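Local coordinates for protein multi-copper Oxidase CueO (Ochrobactrum, PDB 6EVG) that oxidises lignin model compounds and lignosulfonate as a bacterial laccase-like multicopper oxidase, probably passing the electrons to dioxygen through its copper sites, at residues V76-E81 / L90-L95; P132-H135 / R140-H143. All coordinates share one frame; numbering follows the deposited sequence.

Contact 1 of 2, residues V76-E81 / L90-L95; sequences VTLSVE and LHWHGL
Leu78 reaches from the strand 76-81 over one face of the Trp92 indole, the two side chains coming from opposite directions. Leu78 CB lies 3.8 Å from Trp92 CZ2. With CG anti to the carbonyl carbon (chi1 -63°) and the chain running on extended, Leu78 CD1 comes 3.6 Å from the centroid of the Trp92 six-membered ring and only 11° off its normal: a CH-pi contact nearly central over that ring, and so toward the rim of the indole as a whole. Leu78 CD1 is also 4.3 Å from Leu95 CD2. Val80, two residues on and so on the same side of the strand, meets the indole at its rim instead, Val80 CG2 lying near the ring plane and 3.8 Å from Trp92 CH2. Val80 CG1 touches Leu90 CD1 at 3.9 Å. The indole is thus covered on a face and blocked at an edge, while its NE1 is hydrogen-bonded to the carbonyl O of Leu101. A type II beta turn from Trp92 to Leu95 closes with the hydrogen bond from Leu95 N to Trp92 O (3.2 Å), and Gly94 takes the positive phi of this turn. The contact is apolar and buried, joining two sheets of a cupredoxin-like beta sandwich: strand 75-82, between strands 36-46 and 114-120, faces strand 91-93, with Met150 of strand 148-153 packing on Leu78, Trp92 and Leu95.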
loop_
_atom_site.group_PDB
_atom_site.type_symbol
_atom_site.label_atom_id
_atom_site.label_comp_id
_atom_site.label_asym_id
_atom_site.label_seq_id
_atom_site.Cartn_x
_atom_site.Cartn_y
_atom_site.Cartn_z
ATOM N N VAL A 76 -4.585 -13.588 -16.921
ATOM C CA VAL A 76 -4.932 -12.251 -17.353
ATOM C C VAL A 76 -3.737 -11.587 -17.983
ATOM O O VAL A 76 -2.604 -11.702 -17.491
ATOM C CB VAL A 76 -5.393 -11.391 -16.156
ATOM C CG1 VAL A 76 -4.399 -11.221 -15.033
ATOM C CG2 VAL A 76 -5.800 -9.979 -16.496
ATOM N N THR A 77 -3.983 -10.844 -19.057
ATOM C CA THR A 77 -2.988 -9.955 -19.633
ATOM C C THR A 77 -3.172 -8.568 -19.004
ATOM O O THR A 77 -4.247 -7.960 -19.181
ATOM C CB THR A 77 -3.087 -9.867 -21.122
ATOM O OG1 THR A 77 -2.884 -11.176 -21.676
ATOM C CG2 THR A 77 -2.047 -8.902 -21.692
ATOM N N LEU A 78 -2.162 -8.088 -18.283
ATOM C CA LEU A 78 -2.180 -6.734 -17.711
ATOM C C LEU A 78 -1.507 -5.822 -18.722
ATOM O O LEU A 78 -0.286 -5.748 -18.796
ATOM C CB LEU A 78 -1.483 -6.725 -16.348
ATOM C CG LEU A 78 -2.147 -7.591 -15.275
ATOM C CD1 LEU A 78 -1.296 -7.693 -14.028
ATOM C CD2 LEU A 78 -3.544 -7.098 -14.912
ATOM N N SER A 79 -2.337 -5.200 -19.563
ATOM C CA SER A 79 -1.869 -4.423 -20.702
ATOM C C SER A 79 -1.659 -2.996 -20.278
ATOM O O SER A 79 -2.638 -2.222 -20.175
ATOM C CB SER A 79 -2.853 -4.499 -21.843
ATOM O OG SER A 79 -2.414 -3.776 -22.945
ATOM N N VAL A 80 -0.401 -2.591 -20.033
ATOM C CA VAL A 80 -0.054 -1.284 -19.504
ATOM C C VAL A 80 0.453 -0.408 -20.642
ATOM O O VAL A 80 1.406 -0.758 -21.339
ATOM C CB VAL A 80 1.003 -1.375 -18.410
ATOM C CG1 VAL A 80 1.284 0.008 -17.813
ATOM C CG2 VAL A 80 0.572 -2.360 -17.309
ATOM N N GLU A 81 -0.140 0.729 -20.866
ATOM C CA GLU A 81 0.328 1.705 -21.853
ATOM C C GLU A 81 0.840 2.944 -21.136
ATOM O O GLU A 81 0.147 3.479 -20.255
ATOM C CB GLU A 81 -0.815 2.101 -22.756
ATOM C CG GLU A 81 -0.502 3.137 -23.766
ATOM C CD GLU A 81 -1.619 3.464 -24.745
ATOM O OE1 GLU A 81 -2.637 2.780 -24.813
ATOM O OE2 GLU A 81 -1.459 4.428 -25.502
ATOM N N LEU A 90 4.741 -0.146 -13.403
ATOM C CA LEU A 90 3.800 -0.514 -12.325
ATOM C C LEU A 90 4.365 -1.732 -11.603
ATOM O O LEU A 90 4.690 -2.743 -12.242
ATOM C CB LEU A 90 2.395 -0.799 -12.825
ATOM C CG LEU A 90 1.671 0.410 -13.412
ATOM C CD1 LEU A 90 0.350 0.017 -14.033
ATOM C CD2 LEU A 90 1.421 1.511 -12.378
ATOM N N HIS A 91 4.460 -1.632 -10.276
ATOM C CA HIS A 91 4.727 -2.754 -9.382
ATOM C C HIS A 91 3.390 -3.310 -8.879
ATOM O O HIS A 91 2.557 -2.549 -8.395
ATOM C CB HIS A 91 5.611 -2.274 -8.195
ATOM C CG HIS A 91 5.673 -3.157 -7.004
ATOM N ND1 HIS A 91 5.912 -4.504 -7.051
ATOM C CD2 HIS A 91 5.581 -2.836 -5.676
ATOM C CE1 HIS A 91 5.911 -4.978 -5.789
ATOM N NE2 HIS A 91 5.733 -3.977 -4.948
ATOM N N TRP A 92 3.228 -4.616 -9.036
ATOM C CA TRP A 92 2.013 -5.326 -8.638
ATOM C C TRP A 92 2.192 -5.673 -7.144
ATOM O O TRP A 92 2.646 -6.760 -6.776
ATOM C CB TRP A 92 1.783 -6.564 -9.504
ATOM C CG TRP A 92 1.905 -6.365 -10.964
ATOM C CD1 TRP A 92 2.779 -6.997 -11.769
ATOM C CD2 TRP A 92 1.119 -5.504 -11.806
ATOM N NE1 TRP A 92 2.649 -6.575 -13.066
ATOM C CE2 TRP A 92 1.647 -5.642 -13.134
ATOM C CE3 TRP A 92 0.042 -4.629 -11.608
ATOM C CZ2 TRP A 92 1.120 -4.924 -14.203
ATOM C CZ3 TRP A 92 -0.455 -3.915 -12.668
ATOM C CH2 TRP A 92 0.092 -4.069 -13.964
ATOM N N HIS A 93 1.859 -4.692 -6.312
ATOM C CA HIS A 93 2.121 -4.676 -4.850
ATOM C C HIS A 93 1.104 -5.570 -4.141
ATOM O O HIS A 93 -0.019 -5.164 -3.879
ATOM C CB HIS A 93 2.079 -3.228 -4.408
ATOM C CG HIS A 93 2.581 -2.962 -3.022
ATOM N ND1 HIS A 93 3.262 -1.781 -2.745
ATOM C CD2 HIS A 93 2.408 -3.658 -1.876
ATOM C CE1 HIS A 93 3.494 -1.771 -1.437
ATOM N NE2 HIS A 93 2.990 -2.878 -0.881
ATOM N N GLY A 94 1.543 -6.799 -3.856
ATOM C CA GLY A 94 0.717 -7.832 -3.288
ATOM C C GLY A 94 0.354 -8.972 -4.186
ATOM O O GLY A 94 -0.102 -10.018 -3.746
ATOM N N LEU A 95 0.583 -8.803 -5.497
ATOM C CA LEU A 95 0.330 -9.889 -6.434
ATOM C C LEU A 95 1.472 -10.874 -6.406
ATOM O O LEU A 95 2.636 -10.486 -6.199
ATOM C CB LEU A 95 0.149 -9.312 -7.867
ATOM C CG LEU A 95 -0.623 -10.154 -8.844
ATOM C CD1 LEU A 95 -2.110 -10.252 -8.388
ATOM C CD2 LEU A 95 -0.536 -9.589 -10.238
#

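Contact 2 of 2, residues P132-H135 / R140-H143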
loop_
_atom_site.group_PDB
_atom_site.type_symbol
_atom_site.label_atom_id
_atom_site.label_comp_id
_atom_site.label_asym_id
_atom_site.label_seq_id
_atom_site.Cartn_x
_atom_site.Cartn_y
_atom_site.Cartn_z
ATOM N N PRO A 132 3.808 3.162 -9.408
ATOM C CA PRO A 132 5.177 3.175 -10.007
ATOM C C PRO A 132 6.205 2.749 -8.992
ATOM O O PRO A 132 6.068 2.934 -7.774
ATOM C CB PRO A 132 5.389 4.633 -10.398
ATOM C CG PRO A 132 3.981 5.174 -10.567
ATOM C CD PRO A 132 3.221 4.489 -9.479
ATOM N N HIS A 133 7.294 2.196 -9.494
ATOM C CA HIS A 133 8.441 1.836 -8.670
ATOM C C HIS A 133 9.665 2.109 -9.538
ATOM O O HIS A 133 9.954 1.388 -10.501
ATOM C CB HIS A 133 8.397 0.386 -8.181
ATOM C CG HIS A 133 9.490 0.111 -7.202
ATOM N ND1 HIS A 133 9.499 0.669 -5.940
ATOM C CD2 HIS A 133 10.638 -0.583 -7.324
ATOM C CE1 HIS A 133 10.619 0.304 -5.334
ATOM N NE2 HIS A 133 11.341 -0.446 -6.164
ATOM N N LEU A 134 10.374 3.179 -9.200
ATOM C CA LEU A 134 11.412 3.728 -10.029
ATOM C C LEU A 134 12.670 3.996 -9.198
ATOM O O LEU A 134 12.644 3.985 -7.965
ATOM C CB LEU A 134 10.906 5.030 -10.681
ATOM C CG LEU A 134 9.707 4.840 -11.617
ATOM C CD1 LEU A 134 9.087 6.181 -11.939
ATOM C CD2 LEU A 134 10.104 4.107 -12.876
ATOM N N HIS A 135 13.767 4.310 -9.859
ATOM C CA HIS A 135 15.026 4.741 -9.247
ATOM C C HIS A 135 15.043 6.254 -9.172
ATOM O O HIS A 135 15.171 6.948 -10.173
ATOM C CB HIS A 135 16.169 4.206 -10.100
ATOM C CG HIS A 135 17.506 4.640 -9.606
ATOM N ND1 HIS A 135 18.606 4.709 -10.439
ATOM C CD2 HIS A 135 17.930 4.998 -8.380
ATOM C CE1 HIS A 135 19.632 5.155 -9.736
ATOM N NE2 HIS A 135 19.267 5.307 -8.480
ATOM N N ARG A 140 7.643 11.364 -6.834
ATOM C CA ARG A 140 6.950 12.315 -7.670
ATOM C C ARG A 140 5.823 11.658 -8.445
ATOM O O ARG A 140 4.699 12.190 -8.527
ATOM C CB ARG A 140 7.935 12.979 -8.628
ATOM C CG ARG A 140 7.311 13.973 -9.559
ATOM C CD ARG A 140 8.366 14.727 -10.387
ATOM N NE ARG A 140 9.247 13.813 -11.102
ATOM C CZ ARG A 140 8.885 13.098 -12.194
ATOM N NH1 ARG A 140 7.729 13.315 -12.809
ATOM N NH2 ARG A 140 9.699 12.230 -12.695
ATOM N N GLN A 141 6.113 10.530 -9.098
ATOM C CA GLN A 141 5.051 9.895 -9.922
ATOM C C GLN A 141 3.918 9.387 -9.047
ATOM O O GLN A 141 2.737 9.467 -9.449
ATOM C CB GLN A 141 5.661 8.804 -10.762
ATOM C CG GLN A 141 6.517 9.326 -11.910
ATOM C CD GLN A 141 6.656 8.358 -13.062
ATOM O OE1 GLN A 141 5.984 7.324 -13.114
ATOM N NE2 GLN A 141 7.533 8.669 -14.011
ATOM N N ALA A 142 4.245 8.832 -7.890
ATOM C CA ALA A 142 3.169 8.414 -6.950
ATOM C C ALA A 142 2.354 9.626 -6.483
ATOM O O ALA A 142 1.112 9.595 -6.532
ATOM C CB ALA A 142 3.766 7.684 -5.772
ATOM N N HIS A 143 3.020 10.690 -6.073
ATOM C CA HIS A 143 2.281 11.827 -5.524
ATOM C C HIS A 143 1.387 12.468 -6.570
ATOM O O HIS A 143 0.272 12.954 -6.286
ATOM C CB HIS A 143 3.215 12.860 -4.892
ATOM C CG HIS A 143 2.464 13.798 -4.001
ATOM N ND1 HIS A 143 2.035 13.414 -2.756
ATOM C CD2 HIS A 143 1.976 15.051 -4.183
ATOM C CE1 HIS A 143 1.306 14.409 -2.252
ATOM N NE2 HIS A 143 1.215 15.413 -3.093
#
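Gln141 has both ends of its amide gripped from outside the two segments, OE1 by the hydroxyl of Thr88 and NE2 by the carbonyl O of Gly87, which fixes the rotation of the group. The side chain leaves the helix with CG anti to the carbonyl carbon (chi1 -72°) and then runs extended, bringing the amide to Leu134. There CD1 of Leu134 lies over one face of the Gln141 amide, 3.5 Å from CD of Gln141, the two side chains crossing at about a right angle. Pro132 lies along the glutamine, CG of Pro132 4.0 Å from CB of Gln141 and CB of Pro132 3.9 Å from OE1 of Gln141. A buried polar group is therefore flanked by aliphatic carbons but satisfied by the neighbouring loop, and the contact itself is van der Waals. At the start of helix 138-144, the Thr138 hydroxyl is hydrogen-bonded to Leu134 N. Between Pro132 and Leu134, His133 points its CB away from the helix, and its ring stacks on His489 and meets His439 edge-to-face. His133 belongs to a His-X-His pair of the N-terminal multicopper oxidase domain, which in relatives helps bind the trinuclear copper centre; the copper site seen here is the one at His434, Cys490 and His495.

Following the chain from the N terminus past four earlier strands, strand 75-82 leads through residues 82-89 to Leu90; contact 1 closes this short loop between the two sheets of the first domain. After strand 91-93 the chain continues through strands 114-120 and 126-131 before contact 2 closes the short connection of residues 136-139 from the end of strand 126-131 into helix 138-144. The two loops follow in series, neither nesting nor crossing. The two contacts nevertheless touch, CB of His91 lying 3.9 Å from CB of His133, and the loop closed by contact 1 also reaches helix 138-144. Contact 1 thus ties sheet to sheet, whereas contact 2 fits the helix against the histidine-bearing segment 132-135.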